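Side-chain contacts in Sso-CP2 metallo-carboxypetidase (Sulfolobus solfataricus, PDB 4MMO), which probably works as a zinc-dependent carboxypeptidase of the M20 peptidase family, removing residues from the C-terminal ends of peptides: residues A[170-175]-A[247-252]; A[223-226]-A[230-233]; A[309-314]-A[378-383]; A[362-365]-A[370-373]. All blocks are in the same frame, centred on the assembly; numbering follows the deposited sequence.

Interaction 1: A[170-175]-A[247-252]; sequences KGRPQI and KYDIDV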
loop_
_atom_site.group_PDB
_atom_site.type_symbol
_atom_site.label_atom_id
_atom_site.label_comp_id
_atom_site.label_asym_id
_atom_site.label_seq_id
_atom_site.Cartn_x
_atom_site.Cartn_y
_atom_site.Cartn_z
ATOM N N LYS A 170 -5.069 -33.172 12.755
ATOM C CA LYS A 170 -5.587 -34.389 13.376
ATOM C C LYS A 170 -4.724 -34.831 14.555
ATOM O O LYS A 170 -5.092 -35.747 15.290
ATOM C CB LYS A 170 -5.678 -35.520 12.349
ATOM C CG LYS A 170 -6.808 -35.363 11.341
ATOM C CD LYS A 170 -7.864 -36.442 11.512
ATOM C CE LYS A 170 -8.921 -36.370 10.420
ATOM N NZ LYS A 170 -8.526 -37.126 9.200
ATOM N N GLY A 171 -3.575 -34.182 14.726
ATOM C CA GLY A 171 -2.680 -34.485 15.829
ATOM C C GLY A 171 -1.636 -35.532 15.488
ATOM O O GLY A 171 -0.977 -36.075 16.375
ATOM N N ARG A 172 -1.481 -35.816 14.200
ATOM C CA ARG A 172 -0.483 -36.771 13.740
ATOM C C ARG A 172 0.837 -36.060 13.477
ATOM O O ARG A 172 0.844 -34.942 12.960
ATOM C CB ARG A 172 -0.961 -37.448 12.460
ATOM C CG ARG A 172 -2.221 -38.274 12.640
ATOM C CD ARG A 172 -2.910 -38.544 11.317
ATOM N NE ARG A 172 -3.361 -37.307 10.686
ATOM C CZ ARG A 172 -4.106 -37.252 9.588
ATOM N NH1 ARG A 172 -4.498 -38.366 8.984
ATOM N NH2 ARG A 172 -4.462 -36.074 9.094
ATOM N N PRO A 173 1.965 -36.700 13.827
ATOM C CA PRO A 173 3.255 -36.069 13.524
ATOM C C PRO A 173 3.472 -35.938 12.020
ATOM O O PRO A 173 2.942 -36.749 11.256
ATOM C CB PRO A 173 4.272 -37.032 14.139
ATOM C CG PRO A 173 3.566 -38.352 14.198
ATOM C CD PRO A 173 2.129 -38.026 14.450
ATOM N N GLN A 174 4.234 -34.927 11.608
ATOM C CA GLN A 174 4.478 -34.669 10.192
ATOM C C GLN A 174 5.942 -34.857 9.812
ATOM O O GLN A 174 6.847 -34.471 10.553
ATOM C CB GLN A 174 4.018 -33.258 9.824
ATOM C CG GLN A 174 2.514 -33.074 9.916
ATOM C CD GLN A 174 2.073 -31.690 9.514
ATOM O OE1 GLN A 174 1.280 -31.525 8.589
ATOM N NE2 GLN A 174 2.580 -30.680 10.215
ATOM N N ILE A 175 6.152 -35.467 8.651
ATOM C CA ILE A 175 7.481 -35.691 8.101
ATOM C C ILE A 175 7.537 -34.949 6.776
ATOM O O ILE A 175 6.722 -35.195 5.885
ATOM C CB ILE A 175 7.754 -37.191 7.841
ATOM C CG1 ILE A 175 7.423 -38.039 9.075
ATOM C CG2 ILE A 175 9.198 -37.408 7.406
ATOM C CD1 ILE A 175 8.271 -37.757 10.280
ATOM N N LYS A 247 -2.228 -38.870 -0.597
ATOM C CA LYS A 247 -2.481 -39.242 0.792
ATOM C C LYS A 247 -2.579 -38.028 1.714
ATOM O O LYS A 247 -3.066 -38.141 2.838
ATOM C CB LYS A 247 -1.376 -40.170 1.300
ATOM C CG LYS A 247 -1.288 -41.500 0.571
ATOM C CD LYS A 247 -0.069 -42.289 1.025
ATOM C CE LYS A 247 0.228 -43.455 0.097
ATOM N NZ LYS A 247 1.640 -43.431 -0.379
ATOM N N TYR A 248 -2.110 -36.873 1.251
ATOM C CA TYR A 248 -2.116 -35.672 2.083
ATOM C C TYR A 248 -3.542 -35.356 2.510
ATOM O O TYR A 248 -4.410 -35.104 1.675
ATOM C CB TYR A 248 -1.494 -34.485 1.344
ATOM C CG TYR A 248 -1.256 -33.273 2.221
ATOM C CD1 TYR A 248 -0.685 -33.401 3.480
ATOM C CD2 TYR A 248 -1.590 -31.998 1.783
ATOM C CE1 TYR A 248 -0.467 -32.296 4.284
ATOM C CE2 TYR A 248 -1.373 -30.886 2.580
ATOM C CZ TYR A 248 -0.810 -31.042 3.828
ATOM O OH TYR A 248 -0.591 -29.942 4.624
ATOM N N ASP A 249 -3.772 -35.378 3.819
ATOM C CA ASP A 249 -5.121 -35.335 4.371
ATOM C C ASP A 249 -5.522 -33.913 4.752
ATOM O O ASP A 249 -4.982 -33.335 5.695
ATOM C CB ASP A 249 -5.208 -36.260 5.588
ATOM C CG ASP A 249 -6.637 -36.580 5.985
ATOM O OD1 ASP A 249 -7.546 -36.438 5.142
ATOM O OD2 ASP A 249 -6.847 -36.988 7.147
ATOM N N ILE A 250 -6.478 -33.367 4.004
ATOM C CA ILE A 250 -6.935 -31.996 4.186
ATOM C C ILE A 250 -8.433 -31.941 4.452
ATOM O O ILE A 250 -9.231 -32.419 3.645
ATOM C CB ILE A 250 -6.646 -31.149 2.924
ATOM C CG1 ILE A 250 -5.138 -31.045 2.688
ATOM C CG2 ILE A 250 -7.259 -29.750 3.049
ATOM C CD1 ILE A 250 -4.762 -30.423 1.357
ATOM N N ASP A 251 -8.810 -31.348 5.580
ATOM C CA ASP A 251 -10.203 -30.998 5.829
ATOM C C ASP A 251 -10.448 -29.643 5.174
ATOM O O ASP A 251 -10.077 -28.605 5.723
ATOM C CB ASP A 251 -10.484 -30.930 7.333
ATOM C CG ASP A 251 -11.963 -30.760 7.651
ATOM O OD1 ASP A 251 -12.721 -30.285 6.780
ATOM O OD2 ASP A 251 -12.367 -31.097 8.782
ATOM N N VAL A 252 -11.066 -29.665 3.997
ATOM C CA VAL A 252 -11.246 -28.461 3.193
ATOM C C VAL A 252 -12.026 -27.379 3.934
ATOM O O VAL A 252 -11.670 -26.203 3.872
ATOM C CB VAL A 252 -11.962 -28.782 1.863
ATOM C CG1 VAL A 252 -12.231 -27.509 1.062
ATOM C CG2 VAL A 252 -11.131 -29.754 1.046
#
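A salt-bridge network of Lys170, Arg172 and Asp249 ties the approach to strand 174-176 to the loop between helices 239-247 and 252-259, a loop inside the M20 dimerisation region. It is a worked example of one carboxylate oxygen serving several cationic donors. Lys170 NZ meets Asp249 OD2 at 2.7 Å, on the syn side of the carboxylate. Arg172 comes to the same atom from the anti side, end-on, and uses both terminal nitrogens: NH2 stands 3.2 Å from Asp249 OD2 and NH1 3.3 Å from it. Neither arginine bond is straight, as expected when a pair of N-H groups converges on one acceptor, and the guanidinium and carboxylate planes are turned 75° apart. The aspartate reaches this position with CG anti to its own backbone N (chi1 -164°), while bends at chi2 and chi4 carry the lysine chain over, with CD leaning across one guanidinium face near its rim. Charges continue to alternate beyond the trio: Asp249 OD1 pairs with Lys269, and Arg172 has its stronger partner in Asp168, which NH2 meets. With cations at both of its oxygens, Asp249 is likely to stay ionised. Below this polar layer the two segments are seated on apolar neighbours. Pro173 packs on Ala363 and Tyr367 of helix 354-367, Tyr248 touches Ile374 of strand 372-374, Ile250 lies against helix 269-278, and Asp251 occupies the N-cap position of helix 252-259.

Interaction 2: A[223-226]-A[230-233]; sequences GRVL and FYDD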
loop_
_atom_site.group_PDB
_atom_site.type_symbol
_atom_site.label_atom_id
_atom_site.label_comp_id
_atom_site.label_asym_id
_atom_site.label_seq_id
_atom_site.Cartn_x
_atom_site.Cartn_y
_atom_site.Cartn_z
ATOM N N GLY A 223 -3.465 -16.705 -12.055
ATOM C CA GLY A 223 -2.267 -16.707 -11.233
ATOM C C GLY A 223 -1.071 -17.386 -11.881
ATOM O O GLY A 223 0.025 -17.384 -11.319
ATOM N N ARG A 224 -1.272 -17.975 -13.056
ATOM C CA ARG A 224 -0.162 -18.556 -13.801
ATOM C C ARG A 224 0.834 -17.456 -14.155
ATOM O O ARG A 224 0.444 -16.379 -14.605
ATOM C CB ARG A 224 -0.665 -19.254 -15.063
ATOM C CG ARG A 224 0.412 -19.509 -16.105
ATOM C CD ARG A 224 -0.015 -20.575 -17.099
ATOM N NE ARG A 224 0.682 -21.838 -16.864
ATOM C CZ ARG A 224 1.816 -22.205 -17.461
ATOM N NH1 ARG A 224 2.403 -21.411 -18.350
ATOM N NH2 ARG A 224 2.365 -23.376 -17.169
ATOM N N VAL A 225 2.118 -17.732 -13.942
ATOM C CA VAL A 225 3.168 -16.732 -14.131
ATOM C C VAL A 225 3.508 -16.590 -15.610
ATOM O O VAL A 225 3.743 -17.578 -16.298
ATOM C CB VAL A 225 4.433 -17.104 -13.332
ATOM C CG1 VAL A 225 5.530 -16.068 -13.531
ATOM C CG2 VAL A 225 4.095 -17.250 -11.851
ATOM N N LEU A 226 3.537 -15.349 -16.088
ATOM C CA LEU A 226 3.718 -15.073 -17.510
ATOM C C LEU A 226 5.163 -14.716 -17.868
ATOM O O LEU A 226 5.470 -14.454 -19.031
ATOM C CB LEU A 226 2.784 -13.935 -17.945
ATOM C CG LEU A 226 1.280 -14.170 -17.777
ATOM C CD1 LEU A 226 0.499 -12.964 -18.268
ATOM C CD2 LEU A 226 0.828 -15.424 -18.509
ATOM N N PHE A 230 9.799 -19.146 -17.034
ATOM C CA PHE A 230 9.590 -19.400 -15.609
ATOM C C PHE A 230 9.372 -20.883 -15.288
ATOM O O PHE A 230 9.903 -21.392 -14.302
ATOM C CB PHE A 230 8.402 -18.577 -15.116
ATOM C CG PHE A 230 8.177 -18.652 -13.636
ATOM C CD1 PHE A 230 8.905 -17.857 -12.769
ATOM C CD2 PHE A 230 7.220 -19.504 -13.111
ATOM C CE1 PHE A 230 8.694 -17.922 -11.408
ATOM C CE2 PHE A 230 7.001 -19.567 -11.749
ATOM C CZ PHE A 230 7.740 -18.777 -10.897
ATOM N N TYR A 231 8.608 -21.573 -16.129
ATOM C CA TYR A 231 8.233 -22.963 -15.870
ATOM C C TYR A 231 9.170 -23.985 -16.514
ATOM O O TYR A 231 9.041 -25.181 -16.265
ATOM C CB TYR A 231 6.795 -23.223 -16.339
ATOM C CG TYR A 231 5.751 -22.490 -15.524
ATOM C CD1 TYR A 231 5.308 -22.999 -14.310
ATOM C CD2 TYR A 231 5.217 -21.285 -15.964
ATOM C CE1 TYR A 231 4.359 -22.332 -13.556
ATOM C CE2 TYR A 231 4.266 -20.609 -15.219
ATOM C CZ TYR A 231 3.842 -21.134 -14.016
ATOM O OH TYR A 231 2.901 -20.463 -13.271
ATOM N N ASP A 232 10.115 -23.522 -17.332
ATOM C CA ASP A 232 10.987 -24.431 -18.082
ATOM C C ASP A 232 11.786 -25.371 -17.177
ATOM O O ASP A 232 11.991 -26.534 -17.512
ATOM C CB ASP A 232 11.950 -23.645 -18.978
ATOM C CG ASP A 232 11.249 -22.969 -20.148
ATOM O OD1 ASP A 232 10.088 -23.320 -20.438
ATOM O OD2 ASP A 232 11.870 -22.091 -20.785
ATOM N N ASP A 233 12.233 -24.863 -16.033
ATOM C CA ASP A 233 13.051 -25.646 -15.112
ATOM C C ASP A 233 12.203 -26.451 -14.126
ATOM O O ASP A 233 12.739 -27.206 -13.316
ATOM C CB ASP A 233 13.995 -24.723 -14.331
ATOM C CG ASP A 233 15.215 -24.307 -15.137
ATOM O OD1 ASP A 233 15.122 -24.235 -16.380
ATOM O OD2 ASP A 233 16.271 -24.051 -14.522
#
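The ring of Tyr231 is covered on both faces: the guanidinium of Arg224 lies on one, and Phe230 presents CD2 at its ring edge to the other. The Arg224 layer is a true stack, with centres 4.0 Å apart and planes only 19° from parallel, and it qualifies as cation-pi because CZ sits over the tyrosine face. The arginine chain is extended through chi2, then turns at chi3 (-106°), and a further twist at chi4 lays the flat group on the ring. At the tyrosine edge stands the backbone of Val225, whose N donates to Tyr231 OH at 2.9 Å in an almost straight bond; Val225 O comes to 3.3 Å from Tyr231 CE2 near the ring plane. Phe230 in turn offers a face to Val225. The methyl CG1 of Val225 is 3.8 Å from the Phe230 ring centroid and close to the ring normal, a CH-pi contact, while Val225 CG2 lies 3.7 Å from Phe230 CE2. With a leucine in place of Tyr231, Val225 N would probably lose its acceptor and the Arg224 guanidinium the flat surface beneath it, leaving that group freer to turn. Pro280 touches both aromatic rings, and Val225 also rests on Cys282, so this turn between helices 207-218 and 239-247 is seated on the loop near strand 283-290. Chemically, the contact grades from apolar to charged: valine and phenylalanine are buried, the tyrosine hydroxyl satisfies a backbone N-H, and the exposed arginine spreads its positive charge over an aromatic face at the surface.

Interaction 3: A[309-314]-A[378-383]; sequences DFRLVP and AGTQPM. With SO4 (sulfate ion), chain D.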
loop_
_atom_site.group_PDB
_atom_site.type_symbol
_atom_site.label_atom_id
_atom_site.label_comp_id
_atom_site.label_asym_id
_atom_site.label_seq_id
_atom_site.Cartn_x
_atom_site.Cartn_y
_atom_site.Cartn_z
ATOM N N ASP A 309 7.063 -11.836 -3.705
ATOM C CA ASP A 309 7.746 -13.061 -3.325
ATOM C C ASP A 309 7.363 -14.155 -4.315
ATOM O O ASP A 309 6.189 -14.316 -4.655
ATOM C CB ASP A 309 7.410 -13.459 -1.882
ATOM C CG ASP A 309 6.002 -14.007 -1.732
ATOM O OD1 ASP A 309 5.043 -13.213 -1.799
ATOM O OD2 ASP A 309 5.856 -15.233 -1.534
ATOM N N PHE A 310 8.371 -14.873 -4.802
ATOM C CA PHE A 310 8.169 -16.007 -5.694
ATOM C C PHE A 310 8.485 -17.284 -4.928
ATOM O O PHE A 310 9.606 -17.451 -4.457
ATOM C CB PHE A 310 9.114 -15.941 -6.898
ATOM C CG PHE A 310 8.877 -14.774 -7.824
ATOM C CD1 PHE A 310 9.416 -13.528 -7.549
ATOM C CD2 PHE A 310 8.148 -14.938 -8.990
ATOM C CE1 PHE A 310 9.211 -12.463 -8.411
ATOM C CE2 PHE A 310 7.943 -13.879 -9.852
ATOM C CZ PHE A 310 8.477 -12.640 -9.562
ATOM N N ARG A 311 7.509 -18.178 -4.797
ATOM C CA ARG A 311 7.768 -19.496 -4.223
ATOM C C ARG A 311 8.139 -20.431 -5.359
ATOM O O ARG A 311 7.450 -20.479 -6.378
ATOM C CB ARG A 311 6.544 -20.030 -3.487
ATOM C CG ARG A 311 6.050 -19.135 -2.376
ATOM C CD ARG A 311 6.966 -19.166 -1.172
ATOM N NE ARG A 311 6.511 -18.224 -0.154
ATOM C CZ ARG A 311 6.853 -18.272 1.127
ATOM N NH1 ARG A 311 7.660 -19.225 1.575
ATOM N NH2 ARG A 311 6.380 -17.364 1.967
ATOM N N LEU A 312 9.225 -21.173 -5.180
ATOM C CA LEU A 312 9.795 -21.976 -6.254
ATOM C C LEU A 312 9.751 -23.468 -5.951
ATOM O O LEU A 312 9.689 -23.880 -4.792
ATOM C CB LEU A 312 11.240 -21.542 -6.494
ATOM C CG LEU A 312 11.415 -20.047 -6.770
ATOM C CD1 LEU A 312 12.888 -19.671 -6.800
ATOM C CD2 LEU A 312 10.733 -19.670 -8.078
ATOM N N VAL A 313 9.785 -24.271 -7.010
ATOM C CA VAL A 313 9.786 -25.722 -6.893
ATOM C C VAL A 313 10.912 -26.274 -7.759
ATOM O O VAL A 313 11.395 -25.578 -8.652
ATOM C CB VAL A 313 8.435 -26.325 -7.333
ATOM C CG1 VAL A 313 7.306 -25.775 -6.475
ATOM C CG2 VAL A 313 8.164 -26.040 -8.807
ATOM N N PRO A 314 11.339 -27.520 -7.500
ATOM C CA PRO A 314 12.452 -28.093 -8.265
ATOM C C PRO A 314 12.153 -28.095 -9.763
ATOM O O PRO A 314 11.009 -28.393 -10.092
ATOM C CB PRO A 314 12.535 -29.530 -7.739
ATOM C CG PRO A 314 11.923 -29.478 -6.384
ATOM C CD PRO A 314 10.828 -28.459 -6.485
ATOM N N ALA A 378 4.803 -26.056 2.027
ATOM C CA ALA A 378 4.348 -24.958 1.185
ATOM C C ALA A 378 5.269 -23.762 1.387
ATOM O O ALA A 378 5.393 -22.902 0.515
ATOM C CB ALA A 378 2.916 -24.592 1.531
ATOM N N GLY A 379 5.920 -23.726 2.546
ATOM C CA GLY A 379 6.798 -22.629 2.908
ATOM C C GLY A 379 8.257 -22.907 2.607
ATOM O O GLY A 379 8.589 -23.859 1.891
ATOM N N THR A 380 9.125 -22.073 3.172
ATOM C CA THR A 380 10.544 -22.068 2.831
ATOM C C THR A 380 11.414 -22.196 4.073
ATOM O O THR A 380 11.026 -21.790 5.166
ATOM C CB THR A 380 10.918 -20.775 2.075
ATOM O OG1 THR A 380 10.193 -20.721 0.841
ATOM C CG2 THR A 380 12.421 -20.710 1.775
ATOM N N GLN A 381 12.600 -22.761 3.880
ATOM C CA GLN A 381 13.550 -23.009 4.950
ATOM C C GLN A 381 14.897 -23.210 4.251
ATOM O O GLN A 381 14.923 -23.590 3.082
ATOM C CB GLN A 381 13.113 -24.260 5.728
ATOM C CG GLN A 381 13.811 -24.489 7.055
ATOM C CD GLN A 381 13.281 -25.688 7.845
ATOM O OE1 GLN A 381 13.839 -26.029 8.889
ATOM N NE2 GLN A 381 12.210 -26.324 7.361
ATOM N N PRO A 382 16.023 -22.931 4.936
ATOM C CA PRO A 382 17.303 -23.027 4.215
ATOM C C PRO A 382 17.828 -24.459 4.019
ATOM O O PRO A 382 19.038 -24.695 4.030
ATOM C CB PRO A 382 18.252 -22.191 5.086
ATOM C CG PRO A 382 17.674 -22.274 6.451
ATOM C CD PRO A 382 16.187 -22.298 6.259
ATOM N N MET A 383 16.914 -25.404 3.813
ATOM C CA MET A 383 17.269 -26.790 3.535
ATOM C C MET A 383 18.180 -26.878 2.316
ATOM O O MET A 383 19.085 -27.714 2.263
ATOM C CB MET A 383 15.996 -27.597 3.290
ATOM C CG MET A 383 16.173 -29.100 3.276
ATOM S SD MET A 383 14.566 -29.917 3.389
ATOM C CE MET A 383 15.022 -31.630 3.154
HETATM S S SO4 D . 8.314 -19.385 5.457
HETATM O O1 SO4 D . 7.897 -17.988 5.489
HETATM O O2 SO4 D . 9.540 -19.565 6.253
HETATM O O3 SO4 D . 7.149 -20.150 5.922
HETATM O O4 SO4 D . 8.611 -19.797 4.090
#
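Arg311 and Gly379, 7.8 Å apart at their CA atoms, mark where the last residues of strand 299-312 come nearest to the irregular chain 378-383. The strand backbone is extended, and no backbone hydrogen bond joins it to the loop; a side chain and a sulfate ion, probably from the crystallisation liquor, span the interval. Any CB on Gly379 would run into sulfate O3, so the glycine lets the anion settle against the loop. Arg311 bends at chi2 (-73°) and brings its guanidinium edge to the sulfate, with NH1 2.7 Å from O4 in a fairly straight bond at 161°. The backbone N of Thr380 donates to that same O4, modelled unusually short, so its exact length is uncertain. Arg311 NH1 also makes a weak, bent bond of 3.0 Å to Thr380 OG1, a hydroxyl whose stronger partner is Lys180 O. Behind it, Arg311 NE keeps a weak salt bridge to Asp309 OD2 at 3.4 Å. Ser198 of the second subunit bonds to Arg311 NH2 and to Asp309 OD2, holding both ends of that ion pair, while His197 of the second subunit also bonds to the sulfate. Were Arg311 a leucine, sulfate O4 would probably be left without its cationic donor and Asp309 without its countercharge. The Thr380 side chain is about 10 Å from the bound zinc. An anion held by arginine, a loop N-H and a histidine from the partner subunit is consistent with the substrate-carboxylate pocket of dimeric M20 peptidases.

Interaction 4: A[362-365]-A[370-373]; sequences SAKK and EPQV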
loop_
_atom_site.group_PDB
_atom_site.type_symbol
_atom_site.label_atom_id
_atom_site.label_comp_id
_atom_site.label_asym_id
_atom_site.label_seq_id
_atom_site.Cartn_x
_atom_site.Cartn_y
_atom_site.Cartn_z
ATOM N N SER A 362 10.137 -43.896 14.483
ATOM C CA SER A 362 10.148 -43.311 15.823
ATOM C C SER A 362 8.867 -42.529 16.097
ATOM O O SER A 362 8.310 -42.599 17.194
ATOM C CB SER A 362 11.366 -42.400 16.011
ATOM O OG SER A 362 11.417 -41.396 15.015
ATOM N N ALA A 363 8.398 -41.786 15.100
ATOM C CA ALA A 363 7.188 -40.982 15.266
ATOM C C ALA A 363 6.006 -41.899 15.548
ATOM O O ALA A 363 5.157 -41.618 16.391
ATOM C CB ALA A 363 6.931 -40.155 14.018
ATOM N N LYS A 364 5.980 -43.010 14.828
ATOM C CA LYS A 364 4.919 -43.996 14.932
ATOM C C LYS A 364 4.881 -44.613 16.329
ATOM O O LYS A 364 3.819 -44.748 16.935
ATOM C CB LYS A 364 5.163 -45.063 13.875
ATOM C CG LYS A 364 3.988 -45.944 13.567
ATOM C CD LYS A 364 4.311 -46.809 12.362
ATOM C CE LYS A 364 3.157 -47.716 11.995
ATOM N NZ LYS A 364 1.957 -46.932 11.606
ATOM N N LYS A 365 6.053 -44.959 16.849
ATOM C CA LYS A 365 6.163 -45.523 18.188
ATOM C C LYS A 365 5.736 -44.542 19.286
ATOM O O LYS A 365 5.019 -44.914 20.216
ATOM C CB LYS A 365 7.603 -45.980 18.430
ATOM C CG LYS A 365 7.816 -46.696 19.751
ATOM C CD LYS A 365 9.247 -47.195 19.879
ATOM C CE LYS A 365 9.427 -48.073 21.107
ATOM N NZ LYS A 365 9.003 -47.385 22.357
ATOM N N GLU A 370 -0.336 -42.821 12.512
ATOM C CA GLU A 370 0.398 -42.881 11.255
ATOM C C GLU A 370 0.989 -41.513 10.913
ATOM O O GLU A 370 0.245 -40.551 10.732
ATOM C CB GLU A 370 -0.529 -43.342 10.127
ATOM C CG GLU A 370 0.203 -43.846 8.892
ATOM C CD GLU A 370 0.977 -45.127 9.152
ATOM O OE1 GLU A 370 0.520 -45.947 9.979
ATOM O OE2 GLU A 370 2.047 -45.311 8.535
ATOM N N PRO A 371 2.328 -41.414 10.828
ATOM C CA PRO A 371 2.936 -40.132 10.448
ATOM C C PRO A 371 2.538 -39.687 9.045
ATOM O O PRO A 371 2.506 -40.503 8.127
ATOM C CB PRO A 371 4.439 -40.427 10.487
ATOM C CG PRO A 371 4.580 -41.600 11.386
ATOM C CD PRO A 371 3.351 -42.422 11.163
ATOM N N GLN A 372 2.243 -38.400 8.889
ATOM C CA GLN A 372 1.882 -37.850 7.590
ATOM C C GLN A 372 3.127 -37.319 6.885
ATOM O O GLN A 372 3.819 -36.442 7.396
ATOM C CB GLN A 372 0.838 -36.749 7.759
ATOM C CG GLN A 372 -0.438 -37.232 8.437
ATOM C CD GLN A 372 -1.103 -38.365 7.678
ATOM O OE1 GLN A 372 -1.558 -38.185 6.546
ATOM N NE2 GLN A 372 -1.145 -39.549 8.289
ATOM N N VAL A 373 3.398 -37.872 5.708
ATOM C CA VAL A 373 4.627 -37.610 4.972
ATOM C C VAL A 373 4.303 -36.803 3.723
ATOM O O VAL A 373 3.526 -37.254 2.879
ATOM C CB VAL A 373 5.302 -38.937 4.541
ATOM C CG1 VAL A 373 6.670 -38.683 3.913
ATOM C CG2 VAL A 373 5.436 -39.879 5.726
#
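Ala363 and Pro371 form the close-fitting half of this contact, with the alanine methyl CB 3.8 Å from CG of the proline ring. Pro371 CG also comes to 4.0 Å from Lys364 N, and Pro371 CD to 4.2 Å from Lys364 CB. Both Ala363 and Pro371 are buried, and the layer continues through Pro173 and Ile175, which touch the alanine and the proline respectively. The outer half contrasts with it in kind. There the exposed Lys364 stretches across to Glu370, whose chain turns at chi2 (66°) to bring the carboxylate back toward the helix. The two charges pair as a salt bridge, but NZ and OE1 are modelled too close together, so their exact placing is doubtful. On the strand side, Gln372 NE2 reaches back to Glu370 O at 3.0 Å, arriving from above the carbonyl plane and bracing the backbone that leads into the proline. Helix 354-367 thus leads through a short connection into strand 372-374 and packs back on its start, a local helix-to-strand connection of an alpha/beta layer, with the ion pair on the exposed side.

In the fold
The four contacts fall into two touching pairs. Interactions 1 and 4 share the small parallel sheet of strands 174-176 and 372-374, where Ile175 N lies 2.8 Å from Gln372 O and Pro173 O lies 3.0 Å from Gln372 N. Interactions 2 and 3 meet through aromatic packing, Phe230 CE1 being 3.9 Å from Phe310 CD2, so the 223-233 loop packs directly onto the strand that carries the sulfate-binding arginine. Between the pairs, interactions 1 and 3 come within about 7 Å at their nearest atoms without touching. Of the four, interaction 3 belongs to the active-site region: Thr380 is about 9 Å, side chain to side chain, from the zinc ligand Glu163.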